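Local structure of cytochrome P450 (6G5O) at residues 6-11 with 307-312; 121-126 with 224-229; 266-271 with 371-376. The protein belongs to the cytochrome P450 family, whose mainly helical fold encloses protoporphyrin IX containing Fe in a buried pocket. One frame throughout, in Å; residues are numbered along the deposited sequence.

Contact 1 of 3, residues 6-11 with 307-312; sequences LPDPFE and NPNEIV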
loop_
_atom_site.group_PDB
_atom_site.type_symbol
_atom_site.label_atom_id
_atom_site.label_comp_id
_atom_site.label_asym_id
_atom_site.label_seq_id
_atom_site.Cartn_x
_atom_site.Cartn_y
_atom_site.Cartn_z
ATOM N N LEU A 6 14.750 3.093 -7.764
ATOM C CA LEU A 6 14.684 1.990 -6.797
ATOM C C LEU A 6 15.302 0.758 -7.433
ATOM O O LEU A 6 14.671 0.102 -8.265
ATOM C CB LEU A 6 13.246 1.674 -6.359
ATOM C CG LEU A 6 12.663 2.550 -5.238
ATOM C CD1 LEU A 6 12.604 3.985 -5.705
ATOM C CD2 LEU A 6 11.286 2.064 -4.782
ATOM N N PRO A 7 16.555 0.448 -7.070
ATOM C CA PRO A 7 17.224 -0.725 -7.593
ATOM C C PRO A 7 16.506 -1.985 -7.182
ATOM O O PRO A 7 15.761 -1.978 -6.211
ATOM C CB PRO A 7 18.606 -0.690 -6.913
ATOM C CG PRO A 7 18.799 0.711 -6.473
ATOM C CD PRO A 7 17.418 1.207 -6.152
ATOM N N ASP A 8 16.767 -3.054 -7.919
ATOM C CA ASP A 8 16.208 -4.358 -7.671
ATOM C C ASP A 8 17.276 -5.209 -6.980
ATOM O O ASP A 8 18.088 -5.840 -7.649
ATOM C CB ASP A 8 15.776 -4.983 -9.017
ATOM C CG ASP A 8 15.239 -6.413 -8.887
ATOM O OD1 ASP A 8 14.766 -6.789 -7.814
ATOM O OD2 ASP A 8 15.273 -7.164 -9.885
ATOM N N PRO A 9 17.251 -5.275 -5.634
ATOM C CA PRO A 9 18.252 -6.108 -4.939
ATOM C C PRO A 9 18.052 -7.607 -5.096
ATOM O O PRO A 9 18.890 -8.362 -4.632
ATOM C CB PRO A 9 18.005 -5.767 -3.471
ATOM C CG PRO A 9 16.530 -5.550 -3.425
ATOM C CD PRO A 9 16.243 -4.756 -4.685
ATOM N N PHE A 10 16.935 -8.038 -5.680
ATOM C CA PHE A 10 16.576 -9.483 -5.721
ATOM C C PHE A 10 17.012 -10.227 -6.979
ATOM O O PHE A 10 16.752 -11.442 -7.114
ATOM C CB PHE A 10 15.047 -9.633 -5.581
ATOM C CG PHE A 10 14.479 -8.933 -4.387
ATOM C CD1 PHE A 10 14.549 -9.529 -3.134
ATOM C CD2 PHE A 10 13.895 -7.680 -4.509
ATOM C CE1 PHE A 10 14.042 -8.883 -2.021
ATOM C CE2 PHE A 10 13.385 -7.030 -3.401
ATOM C CZ PHE A 10 13.464 -7.633 -2.148
ATOM N N GLU A 11 17.658 -9.508 -7.897
ATOM C CA GLU A 11 17.900 -9.997 -9.271
ATOM C C GLU A 11 18.705 -11.282 -9.407
ATOM O O GLU A 11 18.254 -12.229 -10.061
ATOM C CB GLU A 11 18.599 -8.915 -10.083
ATOM C CG GLU A 11 18.718 -9.239 -11.559
ATOM C CD GLU A 11 19.296 -8.057 -12.358
ATOM O OE1 GLU A 11 19.168 -6.881 -11.933
ATOM O OE2 GLU A 11 19.891 -8.279 -13.427
ATOM N N ASN A 307 11.771 -4.168 -20.348
ATOM C CA ASN A 307 12.389 -2.992 -19.675
ATOM C C ASN A 307 11.938 -2.933 -18.219
ATOM O O ASN A 307 11.318 -1.979 -17.805
ATOM C CB ASN A 307 11.997 -1.681 -20.357
ATOM C CG ASN A 307 12.319 -1.651 -21.843
ATOM O OD1 ASN A 307 13.480 -1.785 -22.219
ATOM N ND2 ASN A 307 11.298 -1.386 -22.694
ATOM N N PRO A 308 12.198 -3.983 -17.443
ATOM C CA PRO A 308 11.575 -4.033 -16.122
ATOM C C PRO A 308 12.118 -3.013 -15.133
ATOM O O PRO A 308 11.417 -2.668 -14.168
ATOM C CB PRO A 308 11.890 -5.457 -15.627
ATOM C CG PRO A 308 13.037 -5.919 -16.430
ATOM C CD PRO A 308 12.969 -5.192 -17.756
ATOM N N ASN A 309 13.353 -2.535 -15.332
ATOM C CA ASN A 309 13.981 -1.644 -14.367
ATOM C C ASN A 309 13.846 -0.202 -14.781
ATOM O O ASN A 309 14.524 0.673 -14.274
ATOM C CB ASN A 309 15.420 -2.094 -14.062
ATOM C CG ASN A 309 15.446 -3.491 -13.430
ATOM O OD1 ASN A 309 16.194 -4.372 -13.830
ATOM N ND2 ASN A 309 14.556 -3.715 -12.485
ATOM N N GLU A 310 12.901 0.047 -15.672
ATOM C CA GLU A 310 12.534 1.383 -16.095
ATOM C C GLU A 310 11.032 1.561 -15.876
ATOM O O GLU A 310 10.268 0.586 -15.797
ATOM C CB GLU A 310 12.788 1.575 -17.610
ATOM C CG GLU A 310 14.228 1.857 -18.018
ATOM C CD GLU A 310 14.434 1.927 -19.542
ATOM O OE1 GLU A 310 15.574 1.641 -19.995
ATOM O OE2 GLU A 310 13.474 2.274 -20.287
ATOM N N ILE A 311 10.634 2.824 -15.811
ATOM C CA ILE A 311 9.258 3.195 -15.858
ATOM C C ILE A 311 8.895 3.466 -17.321
ATOM O O ILE A 311 9.373 4.441 -17.908
ATOM C CB ILE A 311 8.991 4.394 -14.930
ATOM C CG1 ILE A 311 8.917 3.855 -13.476
ATOM C CG2 ILE A 311 7.698 5.124 -15.312
ATOM C CD1 ILE A 311 8.745 4.910 -12.397
ATOM N N VAL A 312 8.070 2.587 -17.891
ATOM C CA VAL A 312 7.476 2.796 -19.201
ATOM C C VAL A 312 6.089 3.383 -18.967
ATOM O O VAL A 312 5.115 2.656 -18.641
ATOM C CB VAL A 312 7.345 1.476 -20.000
ATOM C CG1 VAL A 312 6.603 1.698 -21.326
ATOM C CG2 VAL A 312 8.702 0.851 -20.236
#
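D8 and N309 mark the closest approach of two loop backbones, their CA atoms 7.6 Å apart. Each lies in a type I beta turn: D8-E11 leads into helix 11-16, while N307-E310, closed by a weak E310 N to N307 O bond of 3.3 Å, lies where the meander of the cytochrome P450 fold is expected. The surfaces buried on the two sides sum to just 81 Å², and N309 is exposed, so this is a light surface contact. N309 extends its carboxamide end to the CB methylene of D8, and the carboxylate end of E11 flanks the same amide more loosely. D8 has CG anti to its backbone N (chi1 177°), which folds the carboxylate back over its own turn. There OD1 accepts the capping bond from F10 N at 3.3 Å, met from above the carboxylate plane, and OD2 forms a salt bridge with R14. The other loop has its own anchors: P308 O is bonded to R262 and V312 N to E259, the pair that fits the family's ExxR motif, and N307 O to R315. Beside the capped turn, P9 CG lies 3.4 Å above one face of the F10 ring, offset toward its rim.

Contact 2 of 3, residues 121-126 with 224-229; sequences EVVTDF and TVINAV. With HEM (protoporphyrin IX containing Fe), chain C.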
loop_
_atom_site.group_PDB
_atom_site.type_symbol
_atom_site.label_atom_id
_atom_site.label_comp_id
_atom_site.label_asym_id
_atom_site.label_seq_id
_atom_site.Cartn_x
_atom_site.Cartn_y
_atom_site.Cartn_z
ATOM N N GLU A 121 9.467 19.717 2.602
ATOM C CA GLU A 121 9.893 18.374 2.875
ATOM C C GLU A 121 8.700 17.481 2.482
ATOM O O GLU A 121 7.694 17.451 3.177
ATOM C CB GLU A 121 10.318 18.187 4.341
ATOM C CG GLU A 121 11.156 16.923 4.559
ATOM C CD GLU A 121 10.299 15.658 4.533
ATOM O OE1 GLU A 121 9.399 15.528 5.393
ATOM O OE2 GLU A 121 10.509 14.796 3.650
ATOM N N VAL A 122 8.838 16.747 1.377
ATOM C CA VAL A 122 7.710 16.014 0.774
ATOM C C VAL A 122 7.083 14.940 1.676
ATOM O O VAL A 122 5.869 14.848 1.760
ATOM C CB VAL A 122 8.109 15.395 -0.574
ATOM C CG1 VAL A 122 7.009 14.488 -1.127
ATOM C CG2 VAL A 122 8.401 16.504 -1.575
ATOM N N VAL A 123 7.892 14.145 2.353
ATOM C CA VAL A 123 7.345 13.037 3.130
ATOM C C VAL A 123 6.318 13.484 4.182
ATOM O O VAL A 123 5.184 12.976 4.185
ATOM C CB VAL A 123 8.431 12.212 3.814
ATOM C CG1 VAL A 123 7.820 11.103 4.661
ATOM C CG2 VAL A 123 9.295 11.590 2.763
ATOM N N THR A 124 6.703 14.437 5.044
ATOM C CA THR A 124 5.839 14.925 6.136
ATOM C C THR A 124 4.921 16.096 5.757
ATOM O O THR A 124 3.715 16.054 6.034
ATOM C CB THR A 124 6.685 15.289 7.365
ATOM O OG1 THR A 124 7.408 14.123 7.750
ATOM C CG2 THR A 124 5.825 15.737 8.548
ATOM N N ASP A 125 5.478 17.119 5.113
ATOM C CA ASP A 125 4.710 18.324 4.790
ATOM C C ASP A 125 3.757 18.152 3.616
ATOM O O ASP A 125 2.860 18.974 3.440
ATOM C CB ASP A 125 5.635 19.523 4.461
ATOM C CG ASP A 125 6.606 19.895 5.612
ATOM O OD1 ASP A 125 6.512 19.352 6.750
ATOM O OD2 ASP A 125 7.485 20.749 5.336
ATOM N N PHE A 126 3.959 17.135 2.786
ATOM C CA PHE A 126 3.121 16.964 1.597
ATOM C C PHE A 126 2.410 15.583 1.606
ATOM O O PHE A 126 1.216 15.525 1.643
ATOM C CB PHE A 126 3.952 17.176 0.316
ATOM C CG PHE A 126 3.142 17.149 -0.941
ATOM C CD1 PHE A 126 2.637 15.959 -1.433
ATOM C CD2 PHE A 126 2.879 18.307 -1.629
ATOM C CE1 PHE A 126 1.873 15.932 -2.578
ATOM C CE2 PHE A 126 2.125 18.290 -2.779
ATOM C CZ PHE A 126 1.623 17.090 -3.251
ATOM N N THR A 224 2.256 2.742 2.612
ATOM C CA THR A 224 2.109 2.465 1.185
ATOM C C THR A 224 1.743 3.737 0.367
ATOM O O THR A 224 2.408 4.069 -0.602
ATOM C CB THR A 224 1.055 1.392 0.954
ATOM O OG1 THR A 224 -0.162 1.782 1.582
ATOM C CG2 THR A 224 1.475 0.046 1.490
ATOM N N VAL A 225 0.684 4.423 0.753
ATOM C CA VAL A 225 0.293 5.650 0.052
ATOM C C VAL A 225 1.342 6.765 0.201
ATOM O O VAL A 225 1.609 7.498 -0.763
ATOM C CB VAL A 225 -1.098 6.163 0.513
ATOM C CG1 VAL A 225 -1.401 7.569 0.008
ATOM C CG2 VAL A 225 -2.216 5.203 0.103
ATOM N N ILE A 226 1.916 6.904 1.402
ATOM C CA ILE A 226 2.907 7.961 1.625
ATOM C C ILE A 226 4.138 7.755 0.701
ATOM O O ILE A 226 4.639 8.710 0.097
ATOM C CB ILE A 226 3.328 8.077 3.102
ATOM C CG1 ILE A 226 2.190 8.642 3.939
ATOM C CG2 ILE A 226 4.488 9.060 3.254
ATOM C CD1 ILE A 226 2.403 8.522 5.438
ATOM N N ASN A 227 4.584 6.511 0.590
ATOM C CA ASN A 227 5.696 6.148 -0.296
ATOM C C ASN A 227 5.373 6.273 -1.804
ATOM O O ASN A 227 6.190 6.801 -2.573
ATOM C CB ASN A 227 6.208 4.765 0.032
ATOM C CG ASN A 227 7.056 4.754 1.302
ATOM O OD1 ASN A 227 7.711 5.779 1.637
ATOM N ND2 ASN A 227 7.029 3.622 2.030
ATOM N N ALA A 228 4.185 5.834 -2.231
ATOM C CA ALA A 228 3.760 6.025 -3.623
ATOM C C ALA A 228 3.737 7.495 -4.010
ATOM O O ALA A 228 4.146 7.874 -5.110
ATOM C CB ALA A 228 2.376 5.406 -3.861
ATOM N N VAL A 229 3.183 8.327 -3.136
ATOM C CA VAL A 229 3.055 9.752 -3.447
ATOM C C VAL A 229 4.440 10.398 -3.557
ATOM O O VAL A 229 4.724 11.146 -4.499
ATOM C CB VAL A 229 2.174 10.475 -2.406
ATOM C CG1 VAL A 229 2.291 11.984 -2.498
ATOM C CG2 VAL A 229 0.725 10.077 -2.600
HETATM C CHA HEM C . -4.137 -5.865 0.776
HETATM C CHB HEM C . -0.743 -3.200 -1.394
HETATM C CHC HEM C . -3.110 0.827 -0.225
HETATM C CHD HEM C . -6.126 -1.760 2.445
HETATM C C1A HEM C . -3.022 -5.480 0.064
HETATM C C2A HEM C . -2.070 -6.374 -0.506
HETATM C C3A HEM C . -1.157 -5.624 -1.104
HETATM C C4A HEM C . -1.481 -4.261 -0.920
HETATM C CMA HEM C . 0.014 -6.175 -1.850
HETATM C CAA HEM C . -2.072 -7.902 -0.520
HETATM C CBA HEM C . -1.662 -8.429 0.846
HETATM C CGA HEM C . -1.750 -9.938 0.902
HETATM O O1A HEM C . -1.863 -10.485 1.995
HETATM O O2A HEM C . -1.733 -10.660 -0.112
HETATM C C1B HEM C . -1.099 -1.873 -1.262
HETATM C C2B HEM C . -0.402 -0.847 -1.932
HETATM C C3B HEM C . -1.046 0.322 -1.597
HETATM C C4B HEM C . -2.180 -0.086 -0.708
HETATM C CMB HEM C . 0.825 -1.010 -2.777
HETATM C CAB HEM C . -0.853 1.715 -1.989
HETATM C CBB HEM C . -0.063 2.141 -2.955
HETATM C C1C HEM C . -4.150 0.493 0.603
HETATM C C2C HEM C . -4.974 1.401 1.266
HETATM C C3C HEM C . -5.805 0.671 2.077
HETATM C C4C HEM C . -5.478 -0.693 1.863
HETATM C CMC HEM C . -4.971 2.890 1.120
HETATM C CAC HEM C . -6.883 1.156 2.951
HETATM C CBC HEM C . -7.256 2.414 3.161
HETATM C C1D HEM C . -5.840 -3.100 2.138
HETATM C C2D HEM C . -6.641 -4.210 2.684
HETATM C C3D HEM C . -6.118 -5.355 2.215
HETATM C C4D HEM C . -4.955 -4.939 1.422
HETATM C CMD HEM C . -7.846 -4.042 3.545
HETATM C CAD HEM C . -6.610 -6.762 2.499
HETATM C CBD HEM C . -7.504 -7.384 1.414
HETATM C CGD HEM C . -7.998 -8.777 1.847
HETATM O O1D HEM C . -7.455 -9.389 2.833
HETATM O O2D HEM C . -8.961 -9.373 1.253
HETATM N NA HEM C . -2.618 -4.174 -0.160
HETATM N NB HEM C . -2.119 -1.389 -0.552
HETATM N NC HEM C . -4.432 -0.770 0.984
HETATM N ND HEM C . -4.866 -3.600 1.394
HETATM FE FE HEM C . -3.559 -2.567 0.454
HETATM O O HOH W 1 -2.034 -2.518 2.108
#
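V123 and F126, which meet I226 and V229, sit in a helix start that opens as a wider pi-type turn, 122-126, and is capped by both oxygens of one carboxylate. E121, at the N-cap, takes T124 N on OE1 at 2.9 Å, on the syn side but 30° out of the carboxylate plane, and V123 N on OE2 at 3.0 Å, from above that plane; OE2 also accepts from I378 N of strand 369-384. Across the interface, V123 CG1 and I226 CG2 are 4.2 Å apart, the two side chains crossing at about a right angle, and the same CG2 lies 4.1 Å from V123 O. F126 is sent out with its CG anti to the backbone N (chi1 -174°), and V229 CG1 meets the ring at its edge, near the plane, 4.0 Å from CE1. L343 of helix 333-350 touches both F126 and V229. Helix 223-238 is consistent with the long central helix of the P450 fold that passes over the haem; its T224 OG1 is bonded to G220 O. T224 CB reaches HEM C3B at 3.5 Å, while V225 CG2 approaches HEM CMC at 3.7 Å. Between these segments the buried helices meet through methyl groups and one ring edge, without a polar bond, which implies a contact resting on shape and dispersion, the polar cap being spent within its own helix start and on the neighbouring strand.

Contact 3 of 3, residues 266-271 with 371-376; sequences PLTQMG and RKVGFH. With HEM (protoporphyrin IX containing Fe), chain C.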
loop_
_atom_site.group_PDB
_atom_site.type_symbol
_atom_site.label_atom_id
_atom_site.label_comp_id
_atom_site.label_asym_id
_atom_site.label_seq_id
_atom_site.Cartn_x
_atom_site.Cartn_y
_atom_site.Cartn_z
ATOM N N PRO A 266 5.250 -0.435 -3.316
ATOM C CA PRO A 266 5.350 0.118 -1.969
ATOM C C PRO A 266 5.091 -0.867 -0.844
ATOM O O PRO A 266 5.626 -0.663 0.250
ATOM C CB PRO A 266 4.329 1.246 -1.979
ATOM C CG PRO A 266 4.033 1.503 -3.411
ATOM C CD PRO A 266 4.142 0.185 -4.064
ATOM N N LEU A 267 4.339 -1.931 -1.092
ATOM C CA LEU A 267 4.353 -3.068 -0.162
ATOM C C LEU A 267 5.258 -4.154 -0.732
ATOM O O LEU A 267 4.902 -4.875 -1.672
ATOM C CB LEU A 267 2.951 -3.627 0.119
ATOM C CG LEU A 267 2.834 -4.718 1.211
ATOM C CD1 LEU A 267 3.415 -4.257 2.525
ATOM C CD2 LEU A 267 1.389 -5.077 1.460
ATOM N N THR A 268 6.421 -4.290 -0.120
ATOM C CA THR A 268 7.487 -5.124 -0.647
ATOM C C THR A 268 7.124 -6.573 -0.687
ATOM O O THR A 268 7.337 -7.255 -1.697
ATOM C CB THR A 268 8.787 -4.910 0.170
ATOM O OG1 THR A 268 9.224 -3.559 -0.004
ATOM C CG2 THR A 268 9.884 -5.816 -0.305
ATOM N N GLN A 269 6.505 -7.047 0.377
ATOM C CA GLN A 269 6.252 -8.494 0.518
ATOM C C GLN A 269 5.238 -8.732 1.613
ATOM O O GLN A 269 4.959 -7.861 2.403
ATOM C CB GLN A 269 7.553 -9.264 0.865
ATOM C CG GLN A 269 8.167 -8.876 2.210
ATOM C CD GLN A 269 9.418 -9.675 2.601
ATOM O OE1 GLN A 269 9.759 -10.699 1.993
ATOM N NE2 GLN A 269 10.096 -9.207 3.647
ATOM N N MET A 270 4.698 -9.926 1.630
ATOM C CA MET A 270 3.780 -10.319 2.661
ATOM C C MET A 270 3.909 -11.809 2.911
ATOM O O MET A 270 4.040 -12.598 1.980
ATOM C CB MET A 270 2.334 -9.982 2.265
ATOM C CG MET A 270 1.343 -10.153 3.427
ATOM S SD MET A 270 1.790 -9.228 4.931
ATOM C CE MET A 270 1.655 -7.526 4.345
ATOM N N GLY A 271 3.850 -12.206 4.169
ATOM C CA GLY A 271 4.009 -13.601 4.477
ATOM C C GLY A 271 2.773 -14.430 4.293
ATOM O O GLY A 271 1.662 -13.901 4.180
ATOM N N ARG A 371 16.710 -2.989 0.462
ATOM C CA ARG A 371 15.753 -2.519 -0.550
ATOM C C ARG A 371 15.306 -1.111 -0.339
ATOM O O ARG A 371 14.616 -0.821 0.620
ATOM C CB ARG A 371 14.496 -3.399 -0.570
ATOM C CG ARG A 371 13.725 -3.185 -1.878
ATOM C CD ARG A 371 12.224 -3.168 -1.806
ATOM N NE ARG A 371 11.712 -2.751 -3.117
ATOM C CZ ARG A 371 10.489 -2.298 -3.339
ATOM N NH1 ARG A 371 9.592 -2.214 -2.343
ATOM N NH2 ARG A 371 10.166 -1.931 -4.559
ATOM N N LYS A 372 15.651 -0.228 -1.255
ATOM C CA LYS A 372 15.111 1.100 -1.206
ATOM C C LYS A 372 13.608 1.070 -1.486
ATOM O O LYS A 372 13.184 0.654 -2.580
ATOM C CB LYS A 372 15.800 1.971 -2.227
ATOM C CG LYS A 372 15.305 3.408 -2.250
ATOM C CD LYS A 372 16.203 4.224 -3.190
ATOM C CE LYS A 372 15.743 5.664 -3.394
ATOM N NZ LYS A 372 16.526 6.395 -4.424
ATOM N N VAL A 373 12.814 1.502 -0.495
ATOM C CA VAL A 373 11.354 1.591 -0.628
ATOM C C VAL A 373 10.893 3.010 -0.843
ATOM O O VAL A 373 9.770 3.223 -1.282
ATOM C CB VAL A 373 10.597 0.970 0.583
ATOM C CG1 VAL A 373 10.734 1.838 1.839
ATOM C CG2 VAL A 373 9.101 0.737 0.247
ATOM N N GLY A 374 11.775 3.981 -0.598
ATOM C CA GLY A 374 11.452 5.392 -0.698
ATOM C C GLY A 374 12.442 6.264 0.072
ATOM O O GLY A 374 13.646 5.993 0.089
ATOM N N PHE A 375 11.918 7.304 0.721
ATOM C CA PHE A 375 12.711 8.298 1.444
ATOM C C PHE A 375 12.176 8.544 2.858
ATOM O O PHE A 375 10.963 8.580 3.065
ATOM C CB PHE A 375 12.657 9.604 0.699
ATOM C CG PHE A 375 13.144 9.500 -0.703
ATOM C CD1 PHE A 375 14.484 9.691 -1.002
ATOM C CD2 PHE A 375 12.271 9.183 -1.725
ATOM C CE1 PHE A 375 14.934 9.603 -2.309
ATOM C CE2 PHE A 375 12.702 9.126 -3.037
ATOM C CZ PHE A 375 14.041 9.319 -3.334
ATOM N N HIS A 376 13.090 8.713 3.825
ATOM C CA HIS A 376 12.726 9.172 5.168
ATOM C C HIS A 376 12.403 10.651 5.070
ATOM O O HIS A 376 11.500 11.151 5.738
ATOM C CB HIS A 376 13.851 8.892 6.159
ATOM C CG HIS A 376 13.934 7.457 6.601
ATOM N ND1 HIS A 376 12.857 6.766 7.117
ATOM C CD2 HIS A 376 14.975 6.589 6.626
ATOM C CE1 HIS A 376 13.221 5.530 7.424
ATOM N NE2 HIS A 376 14.501 5.395 7.133
HETATM C CHA HEM C . -4.137 -5.865 0.776
HETATM C CHB HEM C . -0.743 -3.200 -1.394
HETATM C CHC HEM C . -3.110 0.827 -0.225
HETATM C CHD HEM C . -6.126 -1.760 2.445
HETATM C C1A HEM C . -3.022 -5.480 0.064
HETATM C C2A HEM C . -2.070 -6.374 -0.506
HETATM C C3A HEM C . -1.157 -5.624 -1.104
HETATM C C4A HEM C . -1.481 -4.261 -0.920
HETATM C CMA HEM C . 0.014 -6.175 -1.850
HETATM C CAA HEM C . -2.072 -7.902 -0.520
HETATM C CBA HEM C . -1.662 -8.429 0.846
HETATM C CGA HEM C . -1.750 -9.938 0.902
HETATM O O1A HEM C . -1.863 -10.485 1.995
HETATM O O2A HEM C . -1.733 -10.660 -0.112
HETATM C C1B HEM C . -1.099 -1.873 -1.262
HETATM C C2B HEM C . -0.402 -0.847 -1.932
HETATM C C3B HEM C . -1.046 0.322 -1.597
HETATM C C4B HEM C . -2.180 -0.086 -0.708
HETATM C CMB HEM C . 0.825 -1.010 -2.777
HETATM C CAB HEM C . -0.853 1.715 -1.989
HETATM C CBB HEM C . -0.063 2.141 -2.955
HETATM C C1C HEM C . -4.150 0.493 0.603
HETATM C C2C HEM C . -4.974 1.401 1.266
HETATM C C3C HEM C . -5.805 0.671 2.077
HETATM C C4C HEM C . -5.478 -0.693 1.863
HETATM C CMC HEM C . -4.971 2.890 1.120
HETATM C CAC HEM C . -6.883 1.156 2.951
HETATM C CBC HEM C . -7.256 2.414 3.161
HETATM C C1D HEM C . -5.840 -3.100 2.138
HETATM C C2D HEM C . -6.641 -4.210 2.684
HETATM C C3D HEM C . -6.118 -5.355 2.215
HETATM C C4D HEM C . -4.955 -4.939 1.422
HETATM C CMD HEM C . -7.846 -4.042 3.545
HETATM C CAD HEM C . -6.610 -6.762 2.499
HETATM C CBD HEM C . -7.504 -7.384 1.414
HETATM C CGD HEM C . -7.998 -8.777 1.847
HETATM O O1D HEM C . -7.455 -9.389 2.833
HETATM O O2D HEM C . -8.961 -9.373 1.253
HETATM N NA HEM C . -2.618 -4.174 -0.160
HETATM N NB HEM C . -2.119 -1.389 -0.552
HETATM N NC HEM C . -4.432 -0.770 0.984
HETATM N ND HEM C . -4.866 -3.600 1.394
HETATM FE FE HEM C . -3.559 -2.567 0.454
HETATM O O HOH W 1 -2.034 -2.518 2.108
#
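R371 leaves its strand with CG anti to the backbone N and then bends at chi2 (-142°), which carries the guanidinium to T268; T268 turns OG1 to the position anti to its own carbonyl carbon, beside its N, which points the hydroxyl at R371 NH1. The two segments belong to different sheets of the P450 fold: 266-271 follows helix 253-264 and enters strand 270-274 of the mixed sheet, whereas 371-376 lies on strand 369-384 of the three-stranded antiparallel sheet. R371 NH1 donates to T268 OG1 over 2.7 Å with an N-H...O angle of 141°, the hydroxyl meeting the guanidinium at its edge and tilted 19° from its plane. The side chains slide past each other in opposite directions, which also brings R371 CD to 3.8 Å from T268 CG2. NH1 is further bonded to S265 O and NH2 to F264 O, and these three bonds to three acceptors restrict the rotation of the buried guanidinium; E364 bonds to T268 OG1 as well, and its carboxylate probably offsets some of the positive charge.

V373 makes the second part of the contact, a methyl group against a carbonyl oxygen. Its CG2 rests 3.7 Å from P266 O, near the pair of closest backbone positions, P266 and V373, whose CA atoms are 6.3 Å apart.

Segment 266-271 also lines the HEM pocket. P266 CD lies 3.8 Å from HEM CMB, and L267 CD2 is 3.7 Å from HEM C3A. The arginine-threonine bond therefore ties strand 369-384 to a side chain of the segment whose P266 and L267 touch the porphyrin, while the bonds to F264 O and S265 O hold the backbone just before it. Farther along, where the strand begins, M270 CG comes to 3.5 Å from HEM O1A, a propionate oxygen.

Overall arrangement
Contacts 2 and 3 lie in the buried core and both reach HEM, one through helix 223-238 and the other through the loop before strand 270-274; contact 1 is at the surface, its centre 19 Å from that of the chain. Chemistry follows place: apolar helix packing in contact 2, a buried charged hydrogen bond in contact 3, and a loose approach of polar residues without a bond between them in contact 1. Strand 369-384 joins them. R371 packs against P9 and F10 of contact 1, while F375 O lies 3.5 Å from V123 CG2 of contact 2. T224 and P266 also meet directly, whereas contacts 1 and 2 stay about 7 Å apart at their nearest atoms.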